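Local structure of protein-glutamine gamma-glutamyltransferase 2 (Pagrus major, 1G0D) at residues I105-A111 against K127-L133; A101-I105 against I206-S210; T507-M511 against E522-K526; D489-K495 against K536-M542. The protein probably catalyses calcium-dependent acyl transfer from peptide-bound glutamine to primary amines, such as protein lysines, cross-linking or aminating proteins. One frame throughout, in Å; residues are numbered along the deposited sequence.

Contact 1: residues I105-A111 against K127-L133; sequences IGHYRLA and KISFHML
Gly106 to Leu110 and Ile128 to Met132 pair as the two arms of an antiparallel beta hairpin within the five-stranded mixed sheet of the N-terminal domain. The strand segments run 149° apart and their axes approach to 4.4 Å. Backbone bonds join the hydrogen-bonded pairs Gly106–Met132, Tyr108–Phe130 and Leu110–Ile128. Among them the bond from Leu110 N to Ile128 O is nearly straight (2.7 Å, 172° at the hydrogen), whereas the return bond from Ile128 N is weak. On the face carrying His107, Arg109, Ser129 and His131, the two imidazoles form an offset stack with centroids 3.9 Å apart, although two of their carbons sit implausibly close, which makes the exact spacing doubtful. His107 holds CG anti to its backbone N (chi1 -168°), a setting that turns the ring across the neighbouring strand and brings NE2 to 2.7 Å from Ser129 OG. Farther along, one water accepts from both Arg109 NH2 and Lys127 NZ. The opposite face is apolar: Tyr108 CB lies over the Phe130 ring, 3.7 Å from its centroid, while the two rings themselves are slid apart and barely overlap. Tyr108 CE1 meets Met132 CB at 3.7 Å, and Tyr108 OH is hydrogen-bonded to Val104 O. Leu60 and Leu62 of strand 55-62 extend this apolar layer, an arrangement that fits the two-sheet beta-sandwich forming the N-terminal domain of transglutaminases.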
loop_
_atom_site.group_PDB
_atom_site.type_symbol
_atom_site.label_atom_id
_atom_site.label_comp_id
_atom_site.label_asym_id
_atom_site.label_seq_id
_atom_site.Cartn_x
_atom_site.Cartn_y
_atom_site.Cartn_z
ATOM N N ILE A 105 12.124 11.247 -16.097
ATOM C CA ILE A 105 12.639 11.311 -14.731
ATOM C C ILE A 105 13.946 10.503 -14.684
ATOM O O ILE A 105 14.132 9.552 -15.447
ATOM C CB ILE A 105 11.603 10.767 -13.695
ATOM C CG1 ILE A 105 11.330 9.299 -13.914
ATOM C CG2 ILE A 105 10.268 11.467 -13.873
ATOM C CD1 ILE A 105 10.694 8.677 -12.690
ATOM N N GLY A 106 14.867 10.882 -13.817
ATOM C CA GLY A 106 16.101 10.134 -13.777
ATOM C C GLY A 106 17.246 10.943 -13.252
ATOM O O GLY A 106 17.063 12.087 -12.827
ATOM N N HIS A 107 18.432 10.348 -13.272
ATOM C CA HIS A 107 19.627 11.027 -12.797
ATOM C C HIS A 107 20.381 11.563 -13.984
ATOM O O HIS A 107 21.018 10.798 -14.683
ATOM C CB HIS A 107 20.513 10.049 -12.044
ATOM C CG HIS A 107 21.621 10.702 -11.284
ATOM N ND1 HIS A 107 22.836 10.093 -11.076
ATOM C CD2 HIS A 107 21.704 11.920 -10.703
ATOM C CE1 HIS A 107 23.621 10.909 -10.404
ATOM N NE2 HIS A 107 22.959 12.024 -10.165
ATOM N N TYR A 108 20.312 12.874 -14.193
ATOM C CA TYR A 108 20.965 13.523 -15.317
ATOM C C TYR A 108 22.350 13.991 -14.954
ATOM O O TYR A 108 22.636 14.228 -13.789
ATOM C CB TYR A 108 20.169 14.754 -15.740
ATOM C CG TYR A 108 18.864 14.460 -16.432
ATOM C CD1 TYR A 108 17.713 14.171 -15.688
ATOM C CD2 TYR A 108 18.759 14.513 -17.817
ATOM C CE1 TYR A 108 16.475 13.948 -16.304
ATOM C CE2 TYR A 108 17.528 14.290 -18.448
ATOM C CZ TYR A 108 16.385 14.013 -17.673
ATOM O OH TYR A 108 15.145 13.827 -18.252
ATOM N N ARG A 109 23.216 14.135 -15.950
ATOM C CA ARG A 109 24.548 14.648 -15.689
ATOM C C ARG A 109 24.647 15.772 -16.673
ATOM O O ARG A 109 24.472 15.563 -17.861
ATOM C CB ARG A 109 25.635 13.598 -15.942
ATOM C CG ARG A 109 26.267 13.019 -14.619
ATOM C CD ARG A 109 25.756 11.589 -14.212
ATOM N NE ARG A 109 25.717 10.680 -15.370
ATOM C CZ ARG A 109 24.761 9.779 -15.628
ATOM N NH1 ARG A 109 23.728 9.626 -14.802
ATOM N NH2 ARG A 109 24.804 9.081 -16.763
ATOM N N LEU A 110 24.898 16.976 -16.165
ATOM C CA LEU A 110 24.969 18.183 -16.989
ATOM C C LEU A 110 26.338 18.630 -17.428
ATOM O O LEU A 110 27.208 18.917 -16.603
ATOM C CB LEU A 110 24.326 19.371 -16.262
ATOM C CG LEU A 110 23.535 20.449 -17.032
ATOM C CD1 LEU A 110 24.032 21.814 -16.672
ATOM C CD2 LEU A 110 23.655 20.256 -18.489
ATOM N N ALA A 111 26.490 18.756 -18.739
ATOM C CA ALA A 111 27.733 19.206 -19.310
ATOM C C ALA A 111 27.607 20.612 -19.902
ATOM O O ALA A 111 26.981 20.786 -20.946
ATOM C CB ALA A 111 28.176 18.241 -20.380
ATOM N N LYS A 127 30.988 18.096 -15.095
ATOM C CA LYS A 127 29.642 17.568 -15.264
ATOM C C LYS A 127 28.990 17.350 -13.889
ATOM O O LYS A 127 29.409 16.487 -13.135
ATOM C CB LYS A 127 29.705 16.245 -16.057
ATOM C CG LYS A 127 28.600 16.033 -17.114
ATOM C CD LYS A 127 29.039 15.063 -18.238
ATOM C CE LYS A 127 28.525 13.628 -18.001
ATOM N NZ LYS A 127 28.615 12.744 -19.216
ATOM N N ILE A 128 27.984 18.156 -13.556
ATOM C CA ILE A 128 27.274 18.001 -12.292
ATOM C C ILE A 128 25.996 17.263 -12.553
ATOM O O ILE A 128 25.380 17.409 -13.593
ATOM C CB ILE A 128 26.919 19.324 -11.645
ATOM C CG1 ILE A 128 26.025 20.139 -12.560
ATOM C CG2 ILE A 128 28.194 20.050 -11.295
ATOM C CD1 ILE A 128 24.948 20.770 -11.835
ATOM N N SER A 129 25.579 16.456 -11.603
ATOM C CA SER A 129 24.376 15.695 -11.832
ATOM C C SER A 129 23.225 16.148 -10.962
ATOM O O SER A 129 23.403 16.874 -9.979
ATOM C CB SER A 129 24.663 14.218 -11.598
ATOM O OG SER A 129 24.756 13.989 -10.212
ATOM N N PHE A 130 22.035 15.732 -11.355
ATOM C CA PHE A 130 20.837 16.071 -10.614
ATOM C C PHE A 130 19.771 15.005 -10.913
ATOM O O PHE A 130 19.914 14.218 -11.865
ATOM C CB PHE A 130 20.363 17.509 -10.971
ATOM C CG PHE A 130 19.939 17.700 -12.419
ATOM C CD1 PHE A 130 18.643 17.353 -12.845
ATOM C CD2 PHE A 130 20.834 18.201 -13.359
ATOM C CE1 PHE A 130 18.259 17.493 -14.167
ATOM C CE2 PHE A 130 20.448 18.340 -14.683
ATOM C CZ PHE A 130 19.160 17.984 -15.087
ATOM N N HIS A 131 18.732 14.954 -10.091
ATOM C CA HIS A 131 17.666 13.994 -10.286
ATOM C C HIS A 131 16.382 14.693 -10.663
ATOM O O HIS A 131 16.115 15.795 -10.217
ATOM C CB HIS A 131 17.446 13.217 -9.016
ATOM C CG HIS A 131 18.488 12.184 -8.757
ATOM N ND1 HIS A 131 19.612 12.438 -8.003
ATOM C CD2 HIS A 131 18.555 10.881 -9.106
ATOM C CE1 HIS A 131 20.325 11.333 -7.897
ATOM N NE2 HIS A 131 19.705 10.373 -8.558
ATOM N N MET A 132 15.579 14.042 -11.480
ATOM C CA MET A 132 14.328 14.627 -11.919
ATOM C C MET A 132 13.145 13.720 -11.567
ATOM O O MET A 132 13.139 12.538 -11.912
ATOM C CB MET A 132 14.381 14.848 -13.423
ATOM C CG MET A 132 13.087 15.357 -13.998
ATOM S SD MET A 132 13.009 17.159 -13.970
ATOM C CE MET A 132 14.199 17.580 -15.230
ATOM N N LEU A 133 12.153 14.289 -10.889
ATOM C CA LEU A 133 10.939 13.590 -10.454
ATOM C C LEU A 133 9.672 14.112 -11.185
ATOM O O LEU A 133 9.726 15.066 -11.946
ATOM C CB LEU A 133 10.744 13.798 -8.944
ATOM C CG LEU A 133 11.686 13.230 -7.876
ATOM C CD1 LEU A 133 12.820 12.427 -8.456
ATOM C CD2 LEU A 133 12.177 14.360 -7.090
HETATM O O HOH W 1 27.104 9.921 -18.579
#

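Contact 2: residues A101-I105 against I206-S210; sequences ANAVI and IEHRS
Val104 packs against the C-terminal end of helix 202-208 and the residues that follow, Arg209 and Ser210, and its branches carry much of a contact that contains no hydrogen bond between the segments. Starting at the root, Val104 CB lies 4.1 Å from Ile206 O. CG1 stands opposite the backbone N (chi1 174°), which drives this methyl farthest toward the helix end: Val104 CG1 is 3.1 Å from Ile206 O and 3.7 Å from Arg209 CB, with the CG2 methyl of Ile206 beside it. Val104 CG2 also stays near the Ile206 carbonyl, 3.8 Å from its O, and lies close to Ser210 CB as well. The carbonyl against which CG1 rests is already engaged, because Ile206 O accepts from Arg209 N at 3.0 Å; the methyl therefore packs on a helix end whose backbone is closed by its own bond. Flanking Val104, Ile105 CG1 comes within 3.3 Å of Arg209 O, and Asn102 O is 3.1 Å from Ser210 CB. Arg209 offers only the base of its side chain to Val104; its extended chain then carries the guanidinium away to salt bridges with Asp193 and Asp205. Arg36 NH1 bonds to both Ala103 O and Ser210 O, tying the two backbones together through a third residue. The loop between strands 92-98 and 106-115 is thus packed against the end of helix 202-208, with Leu62 of strand 55-62 touching both Val104 and Ile206, Val68 of strand 68-72 touching Ile206, and helix 184-193 supplying Phe189 against Ile105 and Leu192 against Arg209.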
loop_
_atom_site.group_PDB
_atom_site.type_symbol
_atom_site.label_atom_id
_atom_site.label_comp_id
_atom_site.label_asym_id
_atom_site.label_seq_id
_atom_site.Cartn_x
_atom_site.Cartn_y
_atom_site.Cartn_z
ATOM N N ALA A 101 7.398 19.537 -19.367
ATOM C CA ALA A 101 6.581 18.837 -18.388
ATOM C C ALA A 101 6.485 17.328 -18.744
ATOM O O ALA A 101 5.863 16.563 -17.998
ATOM C CB ALA A 101 5.182 19.467 -18.309
ATOM N N ASN A 102 7.068 16.911 -19.877
ATOM C CA ASN A 102 7.076 15.502 -20.244
ATOM C C ASN A 102 8.501 14.982 -20.111
ATOM O O ASN A 102 8.852 13.938 -20.653
ATOM C CB ASN A 102 6.556 15.260 -21.668
ATOM C CG ASN A 102 7.330 16.017 -22.714
ATOM O OD1 ASN A 102 8.193 16.827 -22.393
ATOM N ND2 ASN A 102 7.022 15.763 -23.987
ATOM N N ALA A 103 9.324 15.704 -19.361
ATOM C CA ALA A 103 10.702 15.297 -19.164
ATOM C C ALA A 103 10.841 13.868 -18.565
ATOM O O ALA A 103 10.011 13.421 -17.759
ATOM C CB ALA A 103 11.370 16.300 -18.283
ATOM N N VAL A 104 11.897 13.157 -18.970
ATOM C CA VAL A 104 12.185 11.815 -18.478
ATOM C C VAL A 104 12.726 11.945 -17.060
ATOM O O VAL A 104 13.661 12.696 -16.826
ATOM C CB VAL A 104 13.274 11.125 -19.338
ATOM C CG1 VAL A 104 13.654 9.822 -18.718
ATOM C CG2 VAL A 104 12.761 10.864 -20.728
ATOM N N ILE A 105 12.124 11.247 -16.097
ATOM C CA ILE A 105 12.639 11.311 -14.731
ATOM C C ILE A 105 13.946 10.503 -14.684
ATOM O O ILE A 105 14.132 9.552 -15.447
ATOM C CB ILE A 105 11.603 10.767 -13.695
ATOM C CG1 ILE A 105 11.330 9.299 -13.914
ATOM C CG2 ILE A 105 10.268 11.467 -13.873
ATOM C CD1 ILE A 105 10.694 8.677 -12.690
ATOM N N ILE A 206 14.714 3.949 -20.697
ATOM C CA ILE A 206 14.901 5.316 -20.224
ATOM C C ILE A 206 13.943 6.256 -20.949
ATOM O O ILE A 206 13.319 7.157 -20.357
ATOM C CB ILE A 206 16.375 5.788 -20.413
ATOM C CG1 ILE A 206 17.251 5.151 -19.335
ATOM C CG2 ILE A 206 16.501 7.299 -20.247
ATOM C CD1 ILE A 206 18.728 5.501 -19.434
ATOM N N GLU A 207 13.796 6.026 -22.239
ATOM C CA GLU A 207 12.929 6.876 -23.012
ATOM C C GLU A 207 11.474 6.770 -22.563
ATOM O O GLU A 207 10.689 7.681 -22.774
ATOM C CB GLU A 207 13.106 6.528 -24.489
ATOM C CG GLU A 207 14.588 6.570 -24.917
ATOM C CD GLU A 207 14.799 6.493 -26.418
ATOM O OE1 GLU A 207 14.359 5.501 -27.034
ATOM O OE2 GLU A 207 15.420 7.422 -26.978
ATOM N N HIS A 208 11.118 5.676 -21.901
ATOM C CA HIS A 208 9.741 5.477 -21.456
ATOM C C HIS A 208 9.488 5.985 -20.049
ATOM O O HIS A 208 8.345 5.977 -19.573
ATOM C CB HIS A 208 9.417 3.991 -21.489
ATOM C CG HIS A 208 9.117 3.472 -22.852
ATOM N ND1 HIS A 208 10.062 3.413 -23.854
ATOM C CD2 HIS A 208 7.960 3.047 -23.405
ATOM C CE1 HIS A 208 9.500 2.977 -24.965
ATOM N NE2 HIS A 208 8.224 2.745 -24.718
ATOM N N ARG A 209 10.558 6.398 -19.374
ATOM C CA ARG A 209 10.459 6.879 -18.016
ATOM C C ARG A 209 9.774 8.249 -17.846
ATOM O O ARG A 209 9.656 8.768 -16.739
ATOM C CB ARG A 209 11.855 6.891 -17.409
ATOM C CG ARG A 209 12.329 5.516 -17.030
ATOM C CD ARG A 209 13.473 5.590 -16.020
ATOM N NE ARG A 209 14.102 4.271 -15.900
ATOM C CZ ARG A 209 15.214 3.999 -15.223
ATOM N NH1 ARG A 209 15.868 4.942 -14.575
ATOM N NH2 ARG A 209 15.673 2.768 -15.205
ATOM N N SER A 210 9.309 8.832 -18.934
ATOM C CA SER A 210 8.628 10.110 -18.853
ATOM C C SER A 210 7.126 9.910 -18.684
ATOM O O SER A 210 6.355 10.845 -18.506
ATOM C CB SER A 210 8.842 10.837 -20.142
ATOM O OG SER A 210 7.935 10.296 -21.073
#

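Contact 3: residues T507-M511 against E522-K526; sequences TMLAM and ECQRK
Leu509 and Arg525 face each other as a non-hydrogen-bonded antiparallel pair and lie alongside, pointing the same way, in the hairpin of strands 502-513 and 525-532, the latter an edge strand of its sheet. Arg525 places CG anti to the backbone N (chi1 177°) and stays extended until chi3, where a bend (-75°) lays the guanidinium flat against its neighbour: Leu509 CD2 sits 3.7 Å above the group's plane, near its rim. Glu522 comes to the same leucine at about a right angle; the bend at its chi2 brings OE1 to 3.4 Å from Leu509 CD2. On the opposite face Met508 and Lys526 also run side by side, Met508 CE ending 3.8 Å from Lys526 NZ. The backbone beneath is held by Met508 N to Lys526 O and Ala510 N to Gln524 O, both 2.7 Å, with a weak return bond from Lys526 N. Apolar side chains thus meet the charged groups themselves, at a face (Arg525) or beside a charged end (Lys526, Glu522). Arg525 is bound beyond the hairpin to Glu317 and Arg315 O, Lys526 to Glu540 and Val541 O. The chemistry implies a division: backbone bonds set the register, and the bound ends of Arg525 and Lys526 fasten the hairpin to neighbouring parts.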
loop_
_atom_site.group_PDB
_atom_site.type_symbol
_atom_site.label_atom_id
_atom_site.label_comp_id
_atom_site.label_asym_id
_atom_site.label_seq_id
_atom_site.Cartn_x
_atom_site.Cartn_y
_atom_site.Cartn_z
ATOM N N THR A 507 -27.079 -25.223 12.480
ATOM C CA THR A 507 -25.699 -25.695 12.534
ATOM C C THR A 507 -24.713 -24.535 12.734
ATOM O O THR A 507 -24.781 -23.537 12.026
ATOM C CB THR A 507 -25.320 -26.385 11.229
ATOM O OG1 THR A 507 -26.309 -27.370 10.897
ATOM C CG2 THR A 507 -23.941 -27.016 11.355
ATOM N N MET A 508 -23.791 -24.667 13.678
ATOM C CA MET A 508 -22.795 -23.625 13.928
ATOM C C MET A 508 -21.391 -24.201 13.990
ATOM O O MET A 508 -21.181 -25.257 14.576
ATOM C CB MET A 508 -23.072 -22.931 15.245
ATOM C CG MET A 508 -24.509 -22.782 15.559
ATOM S SD MET A 508 -24.561 -22.372 17.296
ATOM C CE MET A 508 -25.824 -23.513 17.916
ATOM N N LEU A 509 -20.429 -23.530 13.370
ATOM C CA LEU A 509 -19.041 -23.989 13.411
ATOM C C LEU A 509 -18.151 -22.815 13.697
ATOM O O LEU A 509 -18.466 -21.691 13.363
ATOM C CB LEU A 509 -18.546 -24.539 12.081
ATOM C CG LEU A 509 -19.272 -25.322 10.995
ATOM C CD1 LEU A 509 -20.444 -24.543 10.390
ATOM C CD2 LEU A 509 -18.199 -25.630 9.922
ATOM N N ALA A 510 -16.999 -23.084 14.266
ATOM C CA ALA A 510 -16.060 -22.034 14.551
ATOM C C ALA A 510 -14.709 -22.641 14.192
ATOM O O ALA A 510 -14.286 -23.634 14.794
ATOM C CB ALA A 510 -16.138 -21.680 16.001
ATOM N N MET A 511 -14.050 -22.065 13.188
ATOM C CA MET A 511 -12.759 -22.569 12.728
ATOM C C MET A 511 -11.801 -21.414 12.633
ATOM O O MET A 511 -12.225 -20.310 12.346
ATOM C CB MET A 511 -12.902 -23.165 11.343
ATOM C CG MET A 511 -12.859 -22.109 10.269
ATOM S SD MET A 511 -13.849 -22.515 8.820
ATOM C CE MET A 511 -15.365 -23.022 9.676
ATOM N N GLU A 522 -10.416 -26.209 12.684
ATOM C CA GLU A 522 -11.834 -26.262 13.053
ATOM C C GLU A 522 -11.951 -26.463 14.570
ATOM O O GLU A 522 -12.132 -27.591 15.037
ATOM C CB GLU A 522 -12.519 -27.413 12.296
ATOM C CG GLU A 522 -13.825 -27.927 12.903
ATOM C CD GLU A 522 -15.024 -27.040 12.607
ATOM O OE1 GLU A 522 -15.361 -26.819 11.413
ATOM O OE2 GLU A 522 -15.638 -26.567 13.591
ATOM N N CYS A 523 -11.855 -25.377 15.341
ATOM C CA CYS A 523 -11.918 -25.503 16.795
ATOM C C CYS A 523 -13.297 -25.666 17.454
ATOM O O CYS A 523 -13.487 -25.206 18.588
ATOM C CB CYS A 523 -11.155 -24.364 17.486
ATOM S SG CYS A 523 -11.351 -22.781 16.742
ATOM N N GLN A 524 -14.238 -26.291 16.728
ATOM C CA GLN A 524 -15.577 -26.641 17.216
ATOM C C GLN A 524 -16.788 -26.354 16.371
ATOM O O GLN A 524 -16.946 -25.285 15.816
ATOM C CB GLN A 524 -15.824 -26.118 18.625
ATOM C CG GLN A 524 -16.536 -24.821 18.744
ATOM C CD GLN A 524 -16.590 -24.391 20.191
ATOM O OE1 GLN A 524 -17.674 -24.239 20.760
ATOM N NE2 GLN A 524 -15.414 -24.210 20.810
ATOM N N ARG A 525 -17.659 -27.353 16.331
ATOM C CA ARG A 525 -18.899 -27.351 15.562
ATOM C C ARG A 525 -20.070 -27.734 16.497
ATOM O O ARG A 525 -19.843 -28.157 17.634
ATOM C CB ARG A 525 -18.725 -28.358 14.436
ATOM C CG ARG A 525 -19.899 -28.572 13.565
ATOM C CD ARG A 525 -19.657 -29.830 12.770
ATOM N NE ARG A 525 -18.690 -29.615 11.707
ATOM C CZ ARG A 525 -19.020 -29.511 10.430
ATOM N NH1 ARG A 525 -18.072 -29.316 9.527
ATOM N NH2 ARG A 525 -20.298 -29.601 10.058
ATOM N N LYS A 526 -21.316 -27.599 16.046
ATOM C CA LYS A 526 -22.456 -27.908 16.920
ATOM C C LYS A 526 -23.762 -27.698 16.173
ATOM O O LYS A 526 -23.947 -26.674 15.539
ATOM C CB LYS A 526 -22.390 -26.974 18.133
ATOM C CG LYS A 526 -23.540 -26.990 19.126
ATOM C CD LYS A 526 -23.275 -25.869 20.162
ATOM C CE LYS A 526 -24.309 -25.782 21.282
ATOM N NZ LYS A 526 -24.762 -24.360 21.484
#

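Contact 4: residues D489-K495 against K536-M542; sequences DVIVEVK and KAHKEVM
Glu493 swings CG anti to its backbone N (chi1 165°) and continues extended, while Lys539 turns CG opposite its carbonyl carbon (chi1 -66°) and is likewise extended; the two chains consequently run side by side from adjacent strands. Glu493 OE1 packs tightly on the lysine shaft, 3.0 Å from Lys539 CE, yet lies 4.2 Å from Lys539 NZ, too far for a salt bridge. The second carboxylate oxygen has firmer partners. Lys495 folds back so that NZ makes a salt bridge of 3.0 Å with Glu493 OE2, which Lys478, a GTP-binding residue by similarity, also engages. Two cations on one oxygen would probably favour the ionised carboxylate. At the other end of this face Val541 divides its methyls: CG1 touches Asp489 CB at 3.5 Å, and CG2 meets Ile491 CG1 at 3.9 Å. Six backbone bonds, two for each of the pairs Val490–Met542, Val492–Glu540 and Val494–His538, set the antiparallel register; the central two are nearly straight, with Val492 N to Glu540 O at 2.8 Å and 173° at the hydrogen. Strand 488-496 is the middle member of a three-stranded antiparallel sheet, between 473-479 and 536-544. Its valines lie on the face turned to a second sheet, where Val492 touches Met508 of strand 502-513 and Ala563 of strand 558-566, Val494 touches Leu565, and across the pair Met542 reaches Met508, Ala510 and Val561, while His538 and Glu540 border strand 525-532.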
loop_
_atom_site.group_PDB
_atom_site.type_symbol
_atom_site.label_atom_id
_atom_site.label_comp_id
_atom_site.label_asym_id
_atom_site.label_seq_id
_atom_site.Cartn_x
_atom_site.Cartn_y
_atom_site.Cartn_z
ATOM N N ASP A 489 -17.781 -15.878 24.575
ATOM C CA ASP A 489 -18.985 -16.388 23.971
ATOM C C ASP A 489 -19.280 -15.576 22.732
ATOM O O ASP A 489 -18.920 -14.392 22.655
ATOM C CB ASP A 489 -20.179 -16.255 24.912
ATOM C CG ASP A 489 -19.898 -16.786 26.299
ATOM O OD1 ASP A 489 -20.545 -16.288 27.246
ATOM O OD2 ASP A 489 -19.044 -17.689 26.447
ATOM N N VAL A 490 -19.914 -16.231 21.763
ATOM C CA VAL A 490 -20.345 -15.621 20.509
ATOM C C VAL A 490 -21.812 -16.012 20.396
ATOM O O VAL A 490 -22.129 -17.192 20.415
ATOM C CB VAL A 490 -19.623 -16.242 19.269
ATOM C CG1 VAL A 490 -20.257 -15.725 18.011
ATOM C CG2 VAL A 490 -18.141 -15.913 19.287
ATOM N N ILE A 491 -22.717 -15.052 20.285
ATOM C CA ILE A 491 -24.111 -15.433 20.135
ATOM C C ILE A 491 -24.522 -15.540 18.679
ATOM O O ILE A 491 -24.080 -14.754 17.833
ATOM C CB ILE A 491 -25.050 -14.449 20.811
ATOM C CG1 ILE A 491 -24.701 -14.368 22.272
ATOM C CG2 ILE A 491 -26.475 -14.901 20.679
ATOM C CD1 ILE A 491 -23.827 -13.222 22.509
ATOM N N VAL A 492 -25.341 -16.548 18.396
ATOM C CA VAL A 492 -25.887 -16.784 17.072
ATOM C C VAL A 492 -27.379 -16.607 17.328
ATOM O O VAL A 492 -27.988 -17.419 18.009
ATOM C CB VAL A 492 -25.598 -18.243 16.584
ATOM C CG1 VAL A 492 -26.277 -18.503 15.249
ATOM C CG2 VAL A 492 -24.105 -18.440 16.424
ATOM N N GLU A 493 -27.969 -15.532 16.804
ATOM C CA GLU A 493 -29.366 -15.292 17.035
ATOM C C GLU A 493 -30.210 -15.460 15.802
ATOM O O GLU A 493 -29.908 -14.924 14.750
ATOM C CB GLU A 493 -29.548 -13.897 17.604
ATOM C CG GLU A 493 -30.974 -13.398 17.548
ATOM C CD GLU A 493 -31.154 -12.035 18.192
ATOM O OE1 GLU A 493 -31.550 -11.991 19.381
ATOM O OE2 GLU A 493 -30.905 -11.014 17.503
ATOM N N VAL A 494 -31.279 -16.233 15.946
ATOM C CA VAL A 494 -32.233 -16.496 14.876
ATOM C C VAL A 494 -33.466 -15.656 15.196
ATOM O O VAL A 494 -34.068 -15.838 16.239
ATOM C CB VAL A 494 -32.660 -17.987 14.879
ATOM C CG1 VAL A 494 -33.603 -18.226 13.733
ATOM C CG2 VAL A 494 -31.434 -18.912 14.830
ATOM N N LYS A 495 -33.839 -14.726 14.331
ATOM C CA LYS A 495 -35.003 -13.896 14.615
ATOM C C LYS A 495 -36.127 -14.302 13.724
ATOM O O LYS A 495 -36.038 -14.176 12.517
ATOM C CB LYS A 495 -34.737 -12.392 14.352
ATOM C CG LYS A 495 -34.202 -11.551 15.549
ATOM C CD LYS A 495 -33.124 -10.505 15.144
ATOM C CE LYS A 495 -32.111 -11.053 14.075
ATOM N NZ LYS A 495 -30.875 -11.754 14.573
ATOM N N LYS A 536 -40.438 -13.554 17.858
ATOM C CA LYS A 536 -39.583 -13.758 19.006
ATOM C C LYS A 536 -38.252 -14.184 18.419
ATOM O O LYS A 536 -38.195 -14.514 17.250
ATOM C CB LYS A 536 -40.169 -14.839 19.897
ATOM C CG LYS A 536 -40.526 -14.349 21.317
ATOM C CD LYS A 536 -41.525 -13.167 21.328
ATOM C CE LYS A 536 -41.820 -12.692 22.759
ATOM N NZ LYS A 536 -43.115 -11.941 22.869
ATOM N N ALA A 537 -37.186 -14.172 19.209
ATOM C CA ALA A 537 -35.860 -14.553 18.698
ATOM C C ALA A 537 -35.101 -15.507 19.604
ATOM O O ALA A 537 -34.984 -15.263 20.805
ATOM C CB ALA A 537 -34.996 -13.300 18.458
ATOM N N HIS A 538 -34.562 -16.574 19.022
ATOM C CA HIS A 538 -33.794 -17.560 19.784
ATOM C C HIS A 538 -32.294 -17.259 19.743
ATOM O O HIS A 538 -31.710 -17.111 18.677
ATOM C CB HIS A 538 -34.058 -18.974 19.226
ATOM C CG HIS A 538 -33.101 -20.015 19.715
ATOM N ND1 HIS A 538 -33.321 -20.752 20.861
ATOM C CD2 HIS A 538 -31.917 -20.444 19.220
ATOM C CE1 HIS A 538 -32.313 -21.583 21.053
ATOM N NE2 HIS A 538 -31.448 -21.420 20.068
ATOM N N LYS A 539 -31.677 -17.178 20.912
ATOM C CA LYS A 539 -30.251 -16.911 20.996
ATOM C C LYS A 539 -29.460 -18.103 21.525
ATOM O O LYS A 539 -29.686 -18.560 22.643
ATOM C CB LYS A 539 -29.981 -15.722 21.907
ATOM C CG LYS A 539 -30.495 -14.393 21.389
ATOM C CD LYS A 539 -29.777 -13.256 22.114
ATOM C CE LYS A 539 -30.624 -11.988 22.225
ATOM N NZ LYS A 539 -30.027 -10.991 23.179
ATOM N N GLU A 540 -28.529 -18.603 20.716
ATOM C CA GLU A 540 -27.677 -19.717 21.108
ATOM C C GLU A 540 -26.272 -19.184 21.266
ATOM O O GLU A 540 -25.868 -18.247 20.578
ATOM C CB GLU A 540 -27.676 -20.814 20.048
ATOM C CG GLU A 540 -28.672 -21.922 20.312
ATOM C CD GLU A 540 -28.107 -23.017 21.184
ATOM O OE1 GLU A 540 -28.256 -22.909 22.418
ATOM O OE2 GLU A 540 -27.518 -23.977 20.638
ATOM N N VAL A 541 -25.534 -19.775 22.188
ATOM C CA VAL A 541 -24.169 -19.366 22.459
ATOM C C VAL A 541 -23.126 -20.448 22.152
ATOM O O VAL A 541 -23.368 -21.654 22.278
ATOM C CB VAL A 541 -24.026 -18.947 23.941
ATOM C CG1 VAL A 541 -22.578 -18.694 24.275
ATOM C CG2 VAL A 541 -24.863 -17.712 24.202
ATOM N N MET A 542 -21.957 -19.999 21.717
ATOM C CA MET A 542 -20.870 -20.904 21.429
ATOM C C MET A 542 -19.705 -20.353 22.195
ATOM O O MET A 542 -19.304 -19.225 21.973
ATOM C CB MET A 542 -20.567 -20.900 19.940
ATOM C CG MET A 542 -19.354 -21.728 19.529
ATOM S SD MET A 542 -19.279 -21.917 17.720
ATOM C CE MET A 542 -20.770 -20.974 17.216
#

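Contacts 1 and 2 lie on one side of the molecule's centre, contacts 3 and 4 on the other, with the centres of contacts 1 and 4 about 67 Å apart. Contacts 1 and 2 share Ile105, where the loop packed against helix 202-208 enters the hairpin of the N-terminal domain; their centres are 12 Å apart. Contacts 3 and 4 have centres 15 Å apart and belong to two facing sheets, joined by the salt bridge from Lys526 NZ to Glu540 OE2 (2.9 Å). Along the chain, the hairpin of contact 3 falls between the strands of contact 4. Contact 1 thus lies within the N-terminal sandwich, and contact 2 joins it to the end of helix 202-208; the other pair builds the beta domain that carries the proposed GTP site.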